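Local coordinates for ancylostoma secreted protein 1 (Necator americanus, PDB 3NT8), which is probably associated with the transition to parasitism by infective hookworm larvae, as a secreted protein built from two CAP domains, at residues 80-83 with 84-88; 117-120 with 121-125; 374-378 with 379-383. All blocks are in the same frame, centred on the assembly; numbering follows the deposited sequence.

In the fold
Met in chain order, the three contacts are local and in series; none nests within or crosses another. Contact 1 lies in the last turns of helix 76-85 and the exit from them, and contact 2 at the start of helix 119-127. These helices pack on opposite faces of the first CAP domain's sheet, both touching strand 170-177, so they belong to the two outer layers of its alpha-beta-alpha sandwich; the centres of contacts 1 and 2 are about 19 Å apart. Contact 3 falls in the second CAP domain, where residues 374-383 close the hairpin of strands 369-376 and 381-388, the counterpart of strands 159-167 and 170-177. Its centre lies about 34 Å from that of contact 2.

Contact 1: 80-83 with 84-88; sequences QQLQ and DAIQS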
ATOM      1  N   GLN A  80       0.215   7.705  22.580  1.00 17.82           N
ATOM      2  CA  GLN A  80       0.669   7.212  23.904  1.00 18.68           C
ATOM      3  C   GLN A  80       1.770   6.216  23.717  1.00 18.96           C
ATOM      4  O   GLN A  80       2.741   6.196  24.473  1.00 20.62           O
ATOM      5  CB  GLN A  80      -0.497   6.562  24.679  1.00 20.70           C
ATOM      6  CG  GLN A  80      -0.071   5.981  26.086  1.00 21.95           C
ATOM      7  CD  GLN A  80       0.270   7.083  27.096  1.00 25.77           C
ATOM      8  OE1 GLN A  80      -0.543   7.959  27.382  1.00 23.36           O
ATOM      9  NE2 GLN A  80       1.502   7.041  27.620  1.00 28.72           N
ATOM     10  N   GLN A  81       1.602   5.340  22.737  1.00 18.69           N
ATOM     11  CA  GLN A  81       2.618   4.346  22.480  1.00 21.14           C
ATOM     12  C   GLN A  81       3.955   4.972  22.081  1.00 19.86           C
ATOM     13  O   GLN A  81       4.982   4.560  22.563  1.00 21.81           O
ATOM     14  CB  GLN A  81       2.132   3.326  21.430  1.00 21.56           C
ATOM     15  CG  GLN A  81       3.005   2.108  21.398  1.00 29.20           C
ATOM     16  CD  GLN A  81       2.395   0.928  20.647  1.00 33.25           C
ATOM     17  OE1 GLN A  81       1.283   1.019  20.079  1.00 36.02           O
ATOM     18  NE2 GLN A  81       3.121  -0.194  20.653  1.00 32.21           N
ATOM     19  N   LEU A  82       3.913   5.974  21.215  1.00 18.84           N
ATOM     20  CA  LEU A  82       5.104   6.641  20.785  1.00 18.35           C
ATOM     21  C   LEU A  82       5.759   7.401  21.970  1.00 19.05           C
ATOM     22  O   LEU A  82       7.001   7.427  22.109  1.00 17.61           O
ATOM     23  CB  LEU A  82       4.782   7.588  19.634  1.00 18.63           C
ATOM     24  CG  LEU A  82       5.873   8.542  19.194  1.00 15.28           C
ATOM     25  CD1 LEU A  82       7.000   7.713  18.684  1.00 21.97           C
ATOM     26  CD2 LEU A  82       5.387   9.452  18.108  1.00 19.40           C
ATOM     27  N   GLN A  83       4.912   7.993  22.807  1.00 19.63           N
ATOM     28  CA  GLN A  83       5.424   8.719  23.965  1.00 21.19           C
ATOM     29  C   GLN A  83       6.216   7.787  24.904  1.00 21.48           C
ATOM     30  O   GLN A  83       7.268   8.177  25.414  1.00 23.71           O
ATOM     31  CB  GLN A  83       4.296   9.435  24.697  1.00 21.22           C
ATOM     32  CG  GLN A  83       4.786  10.196  25.931  1.00 20.57           C
ATOM     33  CD  GLN A  83       5.270  11.576  25.567  1.00 19.68           C
ATOM     34  OE1 GLN A  83       4.466  12.412  25.274  1.00 21.09           O
ATOM     35  NE2 GLN A  83       6.573  11.804  25.580  1.00 19.24           N
ATOM     36  N   ASP A  84       5.699   6.578  25.115  1.00 22.03           N
ATOM     37  CA  ASP A  84       6.333   5.567  25.964  1.00 24.03           C
ATOM     38  C   ASP A  84       7.681   5.108  25.406  1.00 24.18           C
ATOM     39  O   ASP A  84       8.542   4.648  26.147  1.00 24.99           O
ATOM     40  CB  ASP A  84       5.405   4.357  26.172  1.00 24.12           C
ATOM     41  CG  ASP A  84       4.199   4.698  26.974  1.00 26.10           C
ATOM     42  OD1 ASP A  84       4.291   5.590  27.839  1.00 30.69           O
ATOM     43  OD2 ASP A  84       3.143   4.065  26.769  1.00 29.76           O
ATOM     44  N   ALA A  85       7.883   5.282  24.101  1.00 25.67           N
ATOM     45  CA  ALA A  85       9.063   4.724  23.455  1.00 25.66           C
ATOM     46  C   ALA A  85      10.227   5.673  23.409  1.00 26.14           C
ATOM     47  O   ALA A  85      11.368   5.259  23.199  1.00 26.18           O
ATOM     48  CB  ALA A  85       8.734   4.202  22.084  1.00 25.99           C
ATOM     49  N   ILE A  86       9.938   6.951  23.618  1.00 26.09           N
ATOM     50  CA  ILE A  86      10.954   7.983  23.502  1.00 26.16           C
ATOM     51  C   ILE A  86      11.372   8.575  24.859  1.00 26.97           C
ATOM     52  O   ILE A  86      11.974   9.650  24.912  1.00 26.61           O
ATOM     53  CB  ILE A  86      10.530   9.099  22.472  1.00 25.78           C
ATOM     54  CG1 ILE A  86       9.273   9.870  22.953  1.00 24.77           C
ATOM     55  CG2 ILE A  86      10.214   8.454  21.114  1.00 25.74           C
ATOM     56  CD1 ILE A  86       9.005  11.154  22.181  1.00 22.07           C
ATOM     57  N   GLN A  87      11.067   7.888  25.952  1.00 29.00           N
ATOM     58  CA  GLN A  87      11.318   8.498  27.272  1.00 31.59           C
ATOM     59  C   GLN A  87      12.815   8.789  27.526  1.00 32.54           C
ATOM     60  O   GLN A  87      13.177   9.736  28.236  1.00 33.47           O
ATOM     61  CB  GLN A  87      10.682   7.679  28.408  1.00 32.00           C
ATOM     62  CG  GLN A  87       9.134   7.738  28.475  1.00 34.58           C
ATOM     63  CD  GLN A  87       8.567   9.094  28.945  1.00 39.11           C
ATOM     64  OE1 GLN A  87       8.800   9.535  30.092  1.00 37.69           O
ATOM     65  NE2 GLN A  87       7.785   9.747  28.051  1.00 40.49           N
ATOM     66  N   SER A  88      13.683   8.003  26.898  1.00 33.75           N
ATOM     67  CA  SER A  88      15.122   8.175  27.071  1.00 34.50           C
ATOM     68  C   SER A  88      15.800   8.833  25.851  1.00 34.67           C
ATOM     69  O   SER A  88      17.037   8.780  25.719  1.00 34.00           O
ATOM     70  CB  SER A  88      15.738   6.806  27.297  1.00 34.89           C
ATOM     71  OG  SER A  88      15.291   5.935  26.261  1.00 36.91           O
TER
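Asp-84 N donates to Gln-80 O at 3.1 Å in the regular alpha-helical manner, whereas Ala-85 N turns chiefly to Leu-82 O, three residues back, and bonds only weakly to Gln-81 O. This tightening, with Ile-86 N bound weakly to both Leu-82 O and Gln-83 O, marks the C-terminal end of helix 76-85, which packs on the sheet of the first CAP domain.

Two polar side-chain links span this turn. Gln-80 bends at its second torsion (70°) and carries its amide forward to the Asp-84 carboxylate, where NE2 donates to OD1 at 3.2 Å. The carboxylate oxygen lies in the plane of the amide but is itself approached from above the carboxylate. Asp-84 OD2 sits 3.2 Å from Gln-80 O, a pairing of two acceptors that the bond to the amide may help to offset.

One turn on, Gln-87 folds back so that NE2 reaches Gln-83 O at 3.1 Å; the bond is nearly straight (169°) and comes from above the carbonyl plane. It gives a late helical carbonyl a side-chain donor, while Gln-87 OE1 is bonded to Lys-165. The amide of Gln-83 is turned 75° from that of Gln-87 and is held elsewhere, OE1 by Asn-29 and NE2 by Tyr-164 O. These outside bonds may help to hold the two donors Gln-83 NE2 and Gln-87 NE2 3.4 Å apart.

Leu-82 and Ile-86 supply the apolar part of the contact, Leu-82 touching Ser-174 and Ile-176 of strand 170-177, and Ile-86 touching Lys-165. Their side chains meet across the turn through branch methyls, Leu-82 CD1 lying 4.1 Å from Ile-86 CG2, and Ile-86 CG1 comes to 3.4 Å from Leu-82 O.

Contact 2: 117-120 with 121-125; sequences VKIE and PTLSG
Glu-120 meets both Pro-121 and Ser-124 in the opening turn of helix 119-127, which packs on one face of the sheet in the first CAP domain. Its CB lies 3.4 Å from Pro-121 CD. CG, anti to the backbone N (chi1 -165°), leads away, 4.1 Å from Pro-121 N, and a bend at the second torsion then curls the carboxylate back over Pro-121 and Ser-124, so that OE1 comes within 3.3 Å of Pro-121 N and 3.6 Å of Ser-124 OG, while OE2 lies 3.6 Å from Ser-124 CB. Pro-121 N carries no hydrogen to give OE1.

The hydroxyls turn inward to the helix backbone. Ser-124 gives both its N-H and its OG to Glu-120 O, from opposite faces of the carbonyl plane, with OG at 3.0 Å. Lys-118 O likewise accepts twice, from Thr-122 N above its plane and from Thr-122 OG1, which is also bonded to Trp-106 NE1; that indole takes a cation-pi contact from Lys-118 as well. A buried hydroxyl is thus tied both to its own helix and to strand 100-107. Thr-122 OG1 reaches Lys-118 O at 2.6 Å, nearly along the C=O axis.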
ATOM      1  N   VAL A 117       8.384  25.002  20.982  1.00 22.65           N
ATOM      2  CA  VAL A 117       8.879  25.885  19.892  1.00 23.16           C
ATOM      3  C   VAL A 117       9.684  25.147  18.843  1.00 22.39           C
ATOM      4  O   VAL A 117       9.997  25.695  17.768  1.00 21.60           O
ATOM      5  CB  VAL A 117       9.615  27.147  20.396  1.00 23.77           C
ATOM      6  CG1 VAL A 117       8.649  27.951  21.319  1.00 25.75           C
ATOM      7  CG2 VAL A 117      10.925  26.767  21.115  1.00 22.73           C
ATOM      8  N   LYS A 118       9.975  23.888  19.155  1.00 21.27           N
ATOM      9  CA  LYS A 118      10.664  23.036  18.217  1.00 20.95           C
ATOM     10  C   LYS A 118       9.711  22.211  17.361  1.00 19.91           C
ATOM     11  O   LYS A 118      10.167  21.411  16.512  1.00 18.08           O
ATOM     12  CB  LYS A 118      11.649  22.136  18.962  1.00 21.83           C
ATOM     13  CG  LYS A 118      12.901  22.845  19.389  1.00 25.19           C
ATOM     14  CD  LYS A 118      13.861  23.097  18.211  1.00 25.43           C
ATOM     15  CE  LYS A 118      14.962  24.014  18.612  1.00 28.96           C
ATOM     16  NZ  LYS A 118      15.881  24.225  17.467  1.00 30.84           N
ATOM     17  N   ILE A 119       8.399  22.384  17.552  1.00 18.76           N
ATOM     18  CA  ILE A 119       7.464  21.604  16.754  1.00 19.03           C
ATOM     19  C   ILE A 119       7.486  22.039  15.275  1.00 18.99           C
ATOM     20  O   ILE A 119       7.492  21.206  14.388  1.00 20.70           O
ATOM     21  CB  ILE A 119       6.008  21.617  17.287  1.00 18.82           C
ATOM     22  CG1 ILE A 119       5.887  20.910  18.645  1.00 19.13           C
ATOM     23  CG2 ILE A 119       5.066  20.919  16.232  1.00 16.42           C
ATOM     24  CD1 ILE A 119       4.474  21.132  19.264  1.00 20.17           C
ATOM     25  N   GLU A 120       7.497  23.328  15.025  1.00 18.17           N
ATOM     26  CA  GLU A 120       7.377  23.838  13.695  1.00 19.81           C
ATOM     27  C   GLU A 120       8.625  23.601  12.855  1.00 19.68           C
ATOM     28  O   GLU A 120       8.526  23.162  11.721  1.00 19.60           O
ATOM     29  CB  GLU A 120       6.955  25.324  13.711  1.00 20.43           C
ATOM     30  CG  GLU A 120       6.442  25.869  12.309  1.00 23.86           C
ATOM     31  CD  GLU A 120       7.534  26.136  11.250  1.00 28.27           C
ATOM     32  OE1 GLU A 120       8.746  26.423  11.579  1.00 26.82           O
ATOM     33  OE2 GLU A 120       7.156  26.085  10.049  1.00 27.27           O
ATOM     34  N   PRO A 121       9.803  23.897  13.421  1.00 20.65           N
ATOM     35  CA  PRO A 121      10.985  23.657  12.636  1.00 19.99           C
ATOM     36  C   PRO A 121      11.262  22.163  12.455  1.00 19.21           C
ATOM     37  O   PRO A 121      11.935  21.811  11.501  1.00 18.99           O
ATOM     38  CB  PRO A 121      12.104  24.391  13.433  1.00 20.02           C
ATOM     39  CG  PRO A 121      11.614  24.310  14.849  1.00 22.77           C
ATOM     40  CD  PRO A 121      10.116  24.633  14.667  1.00 19.67           C
ATOM     41  N   THR A 122      10.784  21.298  13.370  1.00 16.71           N
ATOM     42  CA  THR A 122      10.884  19.839  13.140  1.00 14.79           C
ATOM     43  C   THR A 122      10.055  19.388  11.924  1.00 15.84           C
ATOM     44  O   THR A 122      10.542  18.682  11.026  1.00 15.26           O
ATOM     45  CB  THR A 122      10.430  19.005  14.343  1.00 12.82           C
ATOM     46  OG1 THR A 122      11.274  19.336  15.431  1.00 14.25           O
ATOM     47  CG2 THR A 122      10.577  17.498  14.066  1.00 12.40           C
ATOM     48  N   LEU A 123       8.794  19.799  11.925  1.00 15.26           N
ATOM     49  CA  LEU A 123       7.869  19.376  10.913  1.00 15.99           C
ATOM     50  C   LEU A 123       8.257  20.016   9.532  1.00 17.14           C
ATOM     51  O   LEU A 123       8.175  19.354   8.472  1.00 18.08           O
ATOM     52  CB  LEU A 123       6.421  19.625  11.346  1.00 14.01           C
ATOM     53  CG  LEU A 123       5.723  18.411  12.020  1.00 17.58           C
ATOM     54  CD1 LEU A 123       6.430  18.075  13.303  1.00 21.31           C
ATOM     55  CD2 LEU A 123       4.335  18.733  12.359  1.00 14.32           C
ATOM     56  N   SER A 124       8.713  21.255   9.553  1.00 16.09           N
ATOM     57  CA  SER A 124       9.090  21.896   8.321  1.00 17.51           C
ATOM     58  C   SER A 124      10.372  21.373   7.721  1.00 17.82           C
ATOM     59  O   SER A 124      10.550  21.371   6.473  1.00 18.96           O
ATOM     60  CB  SER A 124       9.042  23.443   8.441  1.00 18.43           C
ATOM     61  OG  SER A 124      10.039  23.999   9.266  1.00 23.86           O
ATOM     62  N   GLY A 125      11.258  20.904   8.591  1.00 17.76           N
ATOM     63  CA  GLY A 125      12.466  20.145   8.220  1.00 17.26           C
ATOM     64  C   GLY A 125      12.132  18.780   7.565  1.00 17.29           C
ATOM     65  O   GLY A 125      12.750  18.401   6.549  1.00 17.31           O
TER

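Contact 3: 374-378 with 379-383; sequences VVFCN and DFTFG
Thr-381 and Phe-376 stand side by side and point the same way from a non-hydrogen-bonded pair of the antiparallel hairpin formed by strands 369-376 and 381-388 of the second CAP domain. The methyl CG2 of Thr-381 meets the Phe-376 ring at its edge, in the ring plane, 3.7 Å from CD1. The same methyl also touches Val-374 CG1, at 3.7 Å, so it packs against two neighbours of the facing strand. With CG2 anti to the backbone N, OG1 is turned away from this apolar cluster and is bonded to Val-313 O and Phe-316 N. The Phe-376 ring also takes a cation-pi contact from Lys-318.

Val-375 and Phe-382 occupy the other face. Their hydrogen-bonded pair is closed by Val-375 N to Phe-382 O at 2.8 Å and Phe-382 N to Val-375 O at 2.9 Å, both almost straight. Nearer the turn, Cys-377 N bonds to Phe-380 O at 3.1 Å, and the chain reverses through the exposed Asn-378 and Asp-379.

The Cys-377 side chain points across the hairpin. Its SG lies 3.9 Å from Phe-382 CB and obliquely to two rings, 5.1 Å from the centroid of Phe-380 and somewhat farther from that of Phe-382; both side chains also touch Tyr-293. Since this sulfur is joined to Cys-291 in a disulfide, the contact sets a covalent cross-link beside aromatic groups; within the hairpin SG meets carbon and ring atoms, probably through dispersion with a weak sulfur-aromatic part.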
ATOM      1  N   VAL A 374      -3.091 -13.265   5.310  1.00 22.20           N
ATOM      2  CA  VAL A 374      -2.203 -12.253   5.865  1.00 21.61           C
ATOM      3  C   VAL A 374      -2.030 -12.627   7.345  1.00 22.29           C
ATOM      4  O   VAL A 374      -3.011 -12.654   8.127  1.00 21.19           O
ATOM      5  CB  VAL A 374      -2.769 -10.786   5.756  1.00 21.99           C
ATOM      6  CG1 VAL A 374      -1.773  -9.774   6.293  1.00 21.91           C
ATOM      7  CG2 VAL A 374      -3.061 -10.365   4.331  1.00 25.12           C
ATOM      8  N   VAL A 375      -0.784 -12.911   7.728  1.00 23.10           N
ATOM      9  CA  VAL A 375      -0.486 -13.509   9.051  1.00 24.04           C
ATOM     10  C   VAL A 375       0.426 -12.531   9.781  1.00 24.85           C
ATOM     11  O   VAL A 375       1.419 -12.027   9.186  1.00 23.44           O
ATOM     12  CB  VAL A 375       0.210 -14.919   8.953  1.00 23.17           C
ATOM     13  CG1 VAL A 375       0.325 -15.582  10.353  1.00 28.52           C
ATOM     14  CG2 VAL A 375      -0.581 -15.858   8.083  1.00 24.01           C
ATOM     15  N   PHE A 376       0.097 -12.225  11.039  1.00 25.38           N
ATOM     16  CA  PHE A 376       0.995 -11.353  11.828  1.00 26.24           C
ATOM     17  C   PHE A 376       2.069 -12.214  12.468  1.00 27.64           C
ATOM     18  O   PHE A 376       1.805 -12.964  13.407  1.00 28.70           O
ATOM     19  CB  PHE A 376       0.260 -10.544  12.877  1.00 25.61           C
ATOM     20  CG  PHE A 376      -0.802  -9.586  12.323  1.00 25.94           C
ATOM     21  CD1 PHE A 376      -0.639  -8.948  11.100  1.00 27.97           C
ATOM     22  CD2 PHE A 376      -1.918  -9.280  13.072  1.00 26.07           C
ATOM     23  CE1 PHE A 376      -1.605  -8.059  10.615  1.00 24.28           C
ATOM     24  CE2 PHE A 376      -2.891  -8.394  12.592  1.00 30.01           C
ATOM     25  CZ  PHE A 376      -2.711  -7.784  11.332  1.00 26.94           C
ATOM     26  N   CYS A 377       3.282 -12.133  11.937  1.00 29.50           N
ATOM     27  CA  CYS A 377       4.378 -12.884  12.481  1.00 31.85           C
ATOM     28  C   CYS A 377       5.157 -11.929  13.394  1.00 34.20           C
ATOM     29  O   CYS A 377       4.975 -10.704  13.320  1.00 34.28           O
ATOM     30  CB  CYS A 377       5.221 -13.463  11.354  1.00 30.86           C
ATOM     31  SG  CYS A 377       4.346 -14.744  10.333  1.00 32.74           S
ATOM     32  N   ASN A 378       5.996 -12.470  14.275  1.00 36.78           N
ATOM     33  CA  ASN A 378       6.662 -11.611  15.262  1.00 39.42           C
ATOM     34  C   ASN A 378       7.796 -10.738  14.670  1.00 39.76           C
ATOM     35  O   ASN A 378       8.394  -9.863  15.337  1.00 41.55           O
ATOM     36  CB  ASN A 378       7.100 -12.419  16.500  1.00 40.48           C
ATOM     37  CG  ASN A 378       7.903 -13.682  16.157  1.00 42.56           C
ATOM     38  OD1 ASN A 378       8.727 -13.708  15.226  1.00 44.05           O
ATOM     39  ND2 ASN A 378       7.683 -14.728  16.945  1.00 43.01           N
ATOM     40  N   ASP A 379       8.029 -10.941  13.392  1.00 39.05           N
ATOM     41  CA  ASP A 379       9.181 -10.409  12.715  1.00 38.72           C
ATOM     42  C   ASP A 379       8.787  -9.553  11.463  1.00 36.97           C
ATOM     43  O   ASP A 379       9.613  -8.793  10.900  1.00 37.32           O
ATOM     44  CB  ASP A 379      10.033 -11.613  12.312  1.00 39.89           C
ATOM     45  CG  ASP A 379      11.440 -11.240  11.981  1.00 43.68           C
ATOM     46  OD1 ASP A 379      12.300 -11.508  12.860  1.00 45.93           O
ATOM     47  OD2 ASP A 379      11.670 -10.691  10.860  1.00 46.07           O
ATOM     48  N   PHE A 380       7.535  -9.688  11.030  1.00 34.28           N
ATOM     49  CA  PHE A 380       7.064  -9.059   9.797  1.00 31.59           C
ATOM     50  C   PHE A 380       5.628  -9.436   9.658  1.00 29.75           C
ATOM     51  O   PHE A 380       5.195 -10.408  10.291  1.00 29.03           O
ATOM     52  CB  PHE A 380       7.845  -9.489   8.554  1.00 31.67           C
ATOM     53  CG  PHE A 380       8.112 -10.981   8.453  1.00 32.10           C
ATOM     54  CD1 PHE A 380       7.152 -11.854   7.966  1.00 34.89           C
ATOM     55  CD2 PHE A 380       9.368 -11.497   8.773  1.00 36.07           C
ATOM     56  CE1 PHE A 380       7.415 -13.242   7.857  1.00 37.20           C
ATOM     57  CE2 PHE A 380       9.654 -12.900   8.677  1.00 37.84           C
ATOM     58  CZ  PHE A 380       8.663 -13.766   8.225  1.00 38.81           C
ATOM     59  N   THR A 381       4.872  -8.634   8.899  1.00 28.13           N
ATOM     60  CA  THR A 381       3.522  -9.034   8.459  1.00 26.51           C
ATOM     61  C   THR A 381       3.716  -9.855   7.159  1.00 25.14           C
ATOM     62  O   THR A 381       4.323  -9.394   6.229  1.00 25.25           O
ATOM     63  CB  THR A 381       2.632  -7.824   8.229  1.00 27.26           C
ATOM     64  OG1 THR A 381       2.669  -6.973   9.388  1.00 28.88           O
ATOM     65  CG2 THR A 381       1.214  -8.219   7.941  1.00 24.05           C
ATOM     66  N   PHE A 382       3.170 -11.064   7.112  1.00 24.39           N
ATOM     67  CA  PHE A 382       3.410 -12.051   6.049  1.00 22.58           C
ATOM     68  C   PHE A 382       2.152 -12.221   5.203  1.00 21.55           C
ATOM     69  O   PHE A 382       1.079 -12.437   5.738  1.00 21.16           O
ATOM     70  CB  PHE A 382       3.792 -13.383   6.750  1.00 23.02           C
ATOM     71  CG  PHE A 382       4.230 -14.504   5.806  1.00 24.27           C
ATOM     72  CD1 PHE A 382       4.797 -14.210   4.594  1.00 24.46           C
ATOM     73  CD2 PHE A 382       4.096 -15.855   6.172  1.00 21.96           C
ATOM     74  CE1 PHE A 382       5.224 -15.228   3.739  1.00 22.54           C
ATOM     75  CE2 PHE A 382       4.515 -16.850   5.332  1.00 21.25           C
ATOM     76  CZ  PHE A 382       5.098 -16.522   4.105  1.00 19.16           C
ATOM     77  N   GLY A 383       2.277 -12.069   3.878  1.00 20.64           N
ATOM     78  CA  GLY A 383       1.138 -12.151   2.962  1.00 18.67           C
ATOM     79  C   GLY A 383       1.387 -13.265   1.933  1.00 17.54           C
ATOM     80  O   GLY A 383       2.447 -13.305   1.312  1.00 17.31           O
TER